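Local coordinates for CYTH domain-containing protein (Pyrococcus horikoshii, PDB 2EEN), which is of unknown function but belongs to the CYTH family, whose members act on triphosphate-bearing substrates such as nucleotides and thiamine triphosphate, so it probably handles similar compounds, at residues A[13-25]-A[112-126]. Residues are numbered along the deposited sequence; the frame is centred on the assembly and turned at random.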
loop_
_atom_site.group_PDB
_atom_site.type_symbol
_atom_site.label_atom_id
_atom_site.label_comp_id
_atom_site.label_asym_id
_atom_site.label_seq_id
_atom_site.Cartn_x
_atom_site.Cartn_y
_atom_site.Cartn_z
ATOM N N GLU A 13 -1.391 -27.182 27.812
ATOM C CA GLU A 13 -1.412 -26.721 29.196
ATOM C C GLU A 13 -1.517 -25.202 29.284
ATOM O O GLU A 13 -2.379 -24.671 29.989
ATOM C CB GLU A 13 -0.144 -27.186 29.918
ATOM C CG GLU A 13 0.067 -26.564 31.289
ATOM C CD GLU A 13 1.430 -26.899 31.870
ATOM O OE1 GLU A 13 1.638 -28.068 32.261
ATOM O OE2 GLU A 13 2.292 -25.995 31.932
ATOM N N ILE A 14 -0.635 -24.505 28.575
ATOM C CA ILE A 14 -0.640 -23.045 28.591
ATOM C C ILE A 14 -1.931 -22.517 27.972
ATOM O O ILE A 14 -2.531 -21.571 28.484
ATOM C CB ILE A 14 0.585 -22.482 27.830
ATOM C CG1 ILE A 14 1.858 -22.795 28.623
ATOM C CG2 ILE A 14 0.442 -20.980 27.631
ATOM C CD1 ILE A 14 3.147 -22.413 27.923
ATOM N N PHE A 15 -2.352 -23.136 26.874
ATOM C CA PHE A 15 -3.580 -22.736 26.193
ATOM C C PHE A 15 -4.779 -22.831 27.133
ATOM O O PHE A 15 -5.569 -21.892 27.237
ATOM C CB PHE A 15 -3.814 -23.619 24.960
ATOM C CG PHE A 15 -3.084 -23.151 23.722
ATOM C CD1 PHE A 15 -1.944 -22.363 23.820
ATOM C CD2 PHE A 15 -3.542 -23.509 22.456
ATOM C CE1 PHE A 15 -1.267 -21.937 22.678
ATOM C CE2 PHE A 15 -2.873 -23.091 21.307
ATOM C CZ PHE A 15 -1.732 -22.300 21.419
ATOM N N GLU A 16 -4.910 -23.959 27.823
ATOM C CA GLU A 16 -6.030 -24.143 28.738
ATOM C C GLU A 16 -6.024 -23.148 29.885
ATOM O O GLU A 16 -7.078 -22.647 30.278
ATOM C CB GLU A 16 -6.034 -25.558 29.316
ATOM C CG GLU A 16 -7.260 -26.366 28.929
ATOM C CD GLU A 16 -8.563 -25.659 29.265
ATOM O OE1 GLU A 16 -8.792 -25.345 30.453
ATOM O OE2 GLU A 16 -9.362 -25.419 28.336
ATOM N N LYS A 17 -4.839 -22.869 30.421
ATOM C CA LYS A 17 -4.715 -21.939 31.535
ATOM C C LYS A 17 -5.194 -20.559 31.106
ATOM O O LYS A 17 -5.861 -19.856 31.863
ATOM C CB LYS A 17 -3.264 -21.884 32.024
ATOM C CG LYS A 17 -3.089 -21.141 33.343
ATOM C CD LYS A 17 -1.731 -21.347 33.993
ATOM C CE LYS A 17 -1.666 -20.698 35.368
ATOM N NZ LYS A 17 -0.279 -20.799 35.896
ATOM N N VAL A 18 -4.878 -20.177 29.878
ATOM C CA VAL A 18 -5.320 -18.886 29.384
ATOM C C VAL A 18 -6.838 -18.859 29.269
ATOM O O VAL A 18 -7.481 -17.875 29.639
ATOM C CB VAL A 18 -4.702 -18.580 28.008
ATOM C CG1 VAL A 18 -5.465 -17.462 27.325
ATOM C CG2 VAL A 18 -3.243 -18.194 28.186
ATOM N N ARG A 19 -7.416 -19.943 28.761
ATOM C CA ARG A 19 -8.863 -20.009 28.590
ATOM C C ARG A 19 -9.600 -19.935 29.920
ATOM O O ARG A 19 -10.735 -19.451 29.984
ATOM C CB ARG A 19 -9.257 -21.291 27.853
ATOM C CG ARG A 19 -8.661 -21.422 26.462
ATOM C CD ARG A 19 -9.342 -22.534 25.679
ATOM N NE ARG A 19 -8.697 -22.775 24.392
ATOM C CZ ARG A 19 -7.762 -23.696 24.185
ATOM N NH1 ARG A 19 -7.358 -24.475 25.182
ATOM N NH2 ARG A 19 -7.228 -23.835 22.982
ATOM N N GLU A 20 -8.948 -20.405 30.979
ATOM C CA GLU A 20 -9.533 -20.399 32.317
ATOM C C GLU A 20 -9.083 -19.199 33.154
ATOM O O GLU A 20 -9.423 -19.093 34.333
ATOM C CB GLU A 20 -9.167 -21.697 33.043
ATOM C CG GLU A 20 -9.737 -22.958 32.400
ATOM C CD GLU A 20 -11.223 -23.137 32.664
ATOM O OE1 GLU A 20 -11.990 -22.176 32.442
ATOM O OE2 GLU A 20 -11.627 -24.242 33.088
ATOM N N THR A 21 -8.325 -18.288 32.553
ATOM C CA THR A 21 -7.843 -17.123 33.288
ATOM C C THR A 21 -8.317 -15.806 32.694
ATOM O O THR A 21 -8.535 -14.829 33.412
ATOM C CB THR A 21 -6.302 -17.074 33.315
ATOM O OG1 THR A 21 -5.792 -18.258 33.936
ATOM C CG2 THR A 21 -5.824 -15.849 34.081
ATOM N N PHE A 22 -8.476 -15.784 31.378
ATOM C CA PHE A 22 -8.863 -14.559 30.708
ATOM C C PHE A 22 -10.099 -14.634 29.843
ATOM O O PHE A 22 -10.484 -15.687 29.344
ATOM C CB PHE A 22 -7.700 -14.064 29.848
ATOM C CG PHE A 22 -6.433 -13.848 30.613
ATOM C CD1 PHE A 22 -6.332 -12.817 31.542
ATOM C CD2 PHE A 22 -5.333 -14.676 30.406
ATOM C CE1 PHE A 22 -5.150 -12.608 32.254
ATOM C CE2 PHE A 22 -4.152 -14.477 31.107
ATOM C CZ PHE A 22 -4.059 -13.442 32.034
ATOM N N GLU A 23 -10.698 -13.465 29.667
ATOM C CA GLU A 23 -11.880 -13.270 28.860
ATOM C C GLU A 23 -11.533 -13.558 27.403
ATOM O O GLU A 23 -10.585 -12.980 26.862
ATOM C CB GLU A 23 -12.320 -11.813 28.997
ATOM C CG GLU A 23 -13.566 -11.436 28.240
ATOM C CD GLU A 23 -14.810 -11.567 29.085
ATOM O OE1 GLU A 23 -14.749 -12.223 30.150
ATOM O OE2 GLU A 23 -15.849 -11.012 28.680
ATOM N N PHE A 24 -12.290 -14.454 26.782
ATOM C CA PHE A 24 -12.080 -14.793 25.381
ATOM C C PHE A 24 -12.683 -13.667 24.561
ATOM O O PHE A 24 -13.796 -13.213 24.832
ATOM C CB PHE A 24 -12.774 -16.119 25.038
ATOM C CG PHE A 24 -12.778 -16.446 23.566
ATOM C CD1 PHE A 24 -11.586 -16.651 22.876
ATOM C CD2 PHE A 24 -13.979 -16.558 22.872
ATOM C CE1 PHE A 24 -11.588 -16.963 21.517
ATOM C CE2 PHE A 24 -13.992 -16.871 21.513
ATOM C CZ PHE A 24 -12.794 -17.074 20.834
ATOM N N MET A 25 -11.938 -13.201 23.570
ATOM C CA MET A 25 -12.410 -12.138 22.706
ATOM C C MET A 25 -12.928 -12.770 21.424
ATOM O O MET A 25 -14.132 -12.762 21.169
ATOM C CB MET A 25 -11.272 -11.161 22.432
ATOM C CG MET A 25 -10.752 -10.533 23.713
ATOM S SD MET A 25 -9.341 -9.443 23.471
ATOM C CE MET A 25 -10.136 -8.052 22.664
ATOM N N GLU A 112 -6.367 -17.306 18.837
ATOM C CA GLU A 112 -7.466 -17.072 19.764
ATOM C C GLU A 112 -6.996 -15.898 20.609
ATOM O O GLU A 112 -5.958 -15.987 21.260
ATOM C CB GLU A 112 -7.719 -18.283 20.655
ATOM C CG GLU A 112 -8.458 -19.427 19.977
ATOM C CD GLU A 112 -8.609 -20.638 20.884
ATOM O OE1 GLU A 112 -8.805 -20.454 22.105
ATOM O OE2 GLU A 112 -8.542 -21.778 20.377
ATOM N N LYS A 113 -7.755 -14.806 20.592
ATOM C CA LYS A 113 -7.395 -13.606 21.340
ATOM C C LYS A 113 -8.098 -13.540 22.684
ATOM O O LYS A 113 -9.292 -13.829 22.784
ATOM C CB LYS A 113 -7.755 -12.354 20.541
ATOM C CG LYS A 113 -6.970 -12.151 19.260
ATOM C CD LYS A 113 -7.354 -10.812 18.639
ATOM C CE LYS A 113 -6.585 -10.525 17.364
ATOM N NZ LYS A 113 -7.009 -9.221 16.782
ATOM N N TYR A 114 -7.345 -13.144 23.703
ATOM C CA TYR A 114 -7.853 -13.026 25.063
ATOM C C TYR A 114 -7.530 -11.675 25.668
ATOM O O TYR A 114 -6.445 -11.136 25.479
ATOM C CB TYR A 114 -7.251 -14.126 25.944
ATOM C CG TYR A 114 -7.750 -15.488 25.573
ATOM C CD1 TYR A 114 -7.203 -16.177 24.486
ATOM C CD2 TYR A 114 -8.840 -16.054 26.236
ATOM C CE1 TYR A 114 -7.735 -17.385 24.068
ATOM C CE2 TYR A 114 -9.381 -17.264 25.818
ATOM C CZ TYR A 114 -8.823 -17.921 24.731
ATOM O OH TYR A 114 -9.373 -19.103 24.288
ATOM N N TYR A 115 -8.496 -11.124 26.399
ATOM C CA TYR A 115 -8.322 -9.844 27.069
ATOM C C TYR A 115 -7.598 -10.074 28.397
ATOM O O TYR A 115 -8.065 -10.839 29.229
ATOM C CB TYR A 115 -9.693 -9.225 27.351
ATOM C CG TYR A 115 -9.634 -7.932 28.134
ATOM C CD1 TYR A 115 -9.503 -6.706 27.486
ATOM C CD2 TYR A 115 -9.713 -7.935 29.526
ATOM C CE1 TYR A 115 -9.458 -5.513 28.208
ATOM C CE2 TYR A 115 -9.665 -6.744 30.254
ATOM C CZ TYR A 115 -9.540 -5.546 29.588
ATOM O OH TYR A 115 -9.505 -4.374 30.307
ATOM N N VAL A 116 -6.454 -9.421 28.592
ATOM C CA VAL A 116 -5.703 -9.570 29.839
ATOM C C VAL A 116 -6.019 -8.405 30.760
ATOM O O VAL A 116 -6.465 -8.594 31.895
ATOM C CB VAL A 116 -4.194 -9.617 29.570
ATOM C CG1 VAL A 116 -3.416 -9.635 30.887
ATOM C CG2 VAL A 116 -3.876 -10.853 28.763
ATOM N N GLU A 117 -5.761 -7.202 30.268
ATOM C CA GLU A 117 -6.058 -5.986 31.005
ATOM C C GLU A 117 -6.191 -4.874 29.989
ATOM O O GLU A 117 -6.064 -5.110 28.790
ATOM C CB GLU A 117 -4.985 -5.679 32.053
ATOM C CG GLU A 117 -3.563 -5.738 31.579
ATOM C CD GLU A 117 -2.589 -5.614 32.740
ATOM O OE1 GLU A 117 -2.493 -6.560 33.555
ATOM O OE2 GLU A 117 -1.936 -4.561 32.845
ATOM N N LYS A 118 -6.466 -3.661 30.443
ATOM C CA LYS A 118 -6.655 -2.591 29.489
ATOM C C LYS A 118 -5.449 -2.435 28.581
ATOM O O LYS A 118 -4.333 -2.209 29.041
ATOM C CB LYS A 118 -6.942 -1.277 30.205
ATOM C CG LYS A 118 -7.285 -0.160 29.242
ATOM C CD LYS A 118 -7.691 1.102 29.975
ATOM C CE LYS A 118 -8.032 2.202 28.995
ATOM N NZ LYS A 118 -6.829 2.644 28.241
ATOM N N GLY A 119 -5.686 -2.584 27.285
ATOM C CA GLY A 119 -4.614 -2.430 26.322
ATOM C C GLY A 119 -3.636 -3.581 26.245
ATOM O O GLY A 119 -2.620 -3.470 25.561
ATOM N N VAL A 120 -3.925 -4.678 26.937
ATOM C CA VAL A 120 -3.039 -5.843 26.903
ATOM C C VAL A 120 -3.820 -7.061 26.442
ATOM O O VAL A 120 -4.845 -7.417 27.037
ATOM C CB VAL A 120 -2.425 -6.143 28.271
ATOM C CG1 VAL A 120 -1.452 -7.311 28.149
ATOM C CG2 VAL A 120 -1.701 -4.902 28.802
ATOM N N THR A 121 -3.327 -7.696 25.383
ATOM C CA THR A 121 -3.987 -8.856 24.815
ATOM C C THR A 121 -3.041 -10.040 24.655
ATOM O O THR A 121 -1.863 -9.869 24.359
ATOM C CB THR A 121 -4.573 -8.513 23.424
ATOM O OG1 THR A 121 -5.438 -7.378 23.543
ATOM C CG2 THR A 121 -5.365 -9.689 22.864
ATOM N N ILE A 122 -3.577 -11.235 24.851
ATOM C CA ILE A 122 -2.809 -12.463 24.692
ATOM C C ILE A 122 -3.410 -13.253 23.544
ATOM O O ILE A 122 -4.625 -13.291 23.379
ATOM C CB ILE A 122 -2.873 -13.331 25.966
ATOM C CG1 ILE A 122 -1.745 -12.931 26.911
ATOM C CG2 ILE A 122 -2.785 -14.823 25.611
ATOM C CD1 ILE A 122 -1.847 -13.595 28.258
ATOM N N THR A 123 -2.565 -13.887 22.742
ATOM C CA THR A 123 -3.092 -14.696 21.661
ATOM C C THR A 123 -2.528 -16.098 21.731
ATOM O O THR A 123 -1.348 -16.291 22.030
ATOM C CB THR A 123 -2.777 -14.088 20.281
ATOM O OG1 THR A 123 -1.356 -14.007 20.094
ATOM C CG2 THR A 123 -3.375 -12.701 20.183
ATOM N N LEU A 124 -3.389 -17.078 21.496
ATOM C CA LEU A 124 -2.961 -18.468 21.487
ATOM C C LEU A 124 -2.868 -18.782 20.006
ATOM O O LEU A 124 -3.876 -18.776 19.301
ATOM C CB LEU A 124 -3.998 -19.367 22.153
ATOM C CG LEU A 124 -4.371 -18.991 23.586
ATOM C CD1 LEU A 124 -5.276 -20.074 24.146
ATOM C CD2 LEU A 124 -3.113 -18.826 24.437
ATOM N N ASP A 125 -1.649 -19.032 19.539
ATOM C CA ASP A 125 -1.419 -19.302 18.125
ATOM C C ASP A 125 -1.110 -20.753 17.802
ATOM O O ASP A 125 -0.285 -21.376 18.453
ATOM C CB ASP A 125 -0.248 -18.462 17.605
ATOM C CG ASP A 125 -0.480 -16.973 17.724
ATOM O OD1 ASP A 125 -1.630 -16.544 17.972
ATOM O OD2 ASP A 125 0.504 -16.227 17.552
ATOM N N GLU A 126 -1.786 -21.285 16.788
ATOM C CA GLU A 126 -1.531 -22.645 16.314
ATOM C C GLU A 126 -1.029 -22.376 14.906
ATOM O O GLU A 126 -1.818 -22.125 14.002
ATOM C CB GLU A 126 -2.819 -23.465 16.260
ATOM C CG GLU A 126 -2.608 -24.896 15.804
ATOM C CD GLU A 126 -1.828 -25.720 16.813
ATOM O OE1 GLU A 126 -2.357 -25.951 17.921
ATOM O OE2 GLU A 126 -0.691 -26.136 16.504
HETATM O O HOH W 1 -9.753 -11.123 31.226
#
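Tyr-114 lies with its ring between Val-18 and Phe-24, one on each face. Val-18 CG1, set anti to the backbone N (chi1 163°), presses on one face in a CH-pi contact, 3.6 Å from the ring centroid, while CD1 of Phe-24 meets Tyr-114 CZ at 3.6 Å from the other side, the two rings inclined at 54°. Tyr-114 OH donates to Glu-112 OE1 (2.6 Å), and the same oxygen accepts a longer bond from Arg-19 NE (3.3 Å) through its syn lone pair. Arg-19 runs extended from CG to NE, its CG passing the hydroxyl, and a long salt bridge to Glu-16 adds a second carboxylate to the network.

Toward the start of the helix, Leu-124 lays CB over the centre of the Phe-15 ring, 3.7 Å from its centroid, and meets Val-18 tip to tip through CD2. Beyond the helix, Val-116 CG2 lies over one face of the Phe-22 ring in a CH-pi contact, with Thr-21 CG2 over the opposite one, while Ile-122 CD1 reaches Phe-22 CE2.

Strand 23-36 then joins strand 102-117 antiparallel: Tyr-115 N bonds Glu-23 O (2.8 Å) and Met-25 N bonds Lys-113 O, with a water linking Glu-23 N to Tyr-115 O at the entry. Leu-160 of helix 146-160 packs on Val-18, Phe-22 and Ile-122. Helix 12-19 is thereby fastened against the antiparallel CYTH sheet by an apolar layer edged by the Glu-16, Arg-19 and Glu-112 charges. Two donors sharing Glu-112 OE1 would probably stabilise its negative charge, while the hydroxyl's bond and the side chains on both ring faces should limit the turning of Tyr-114.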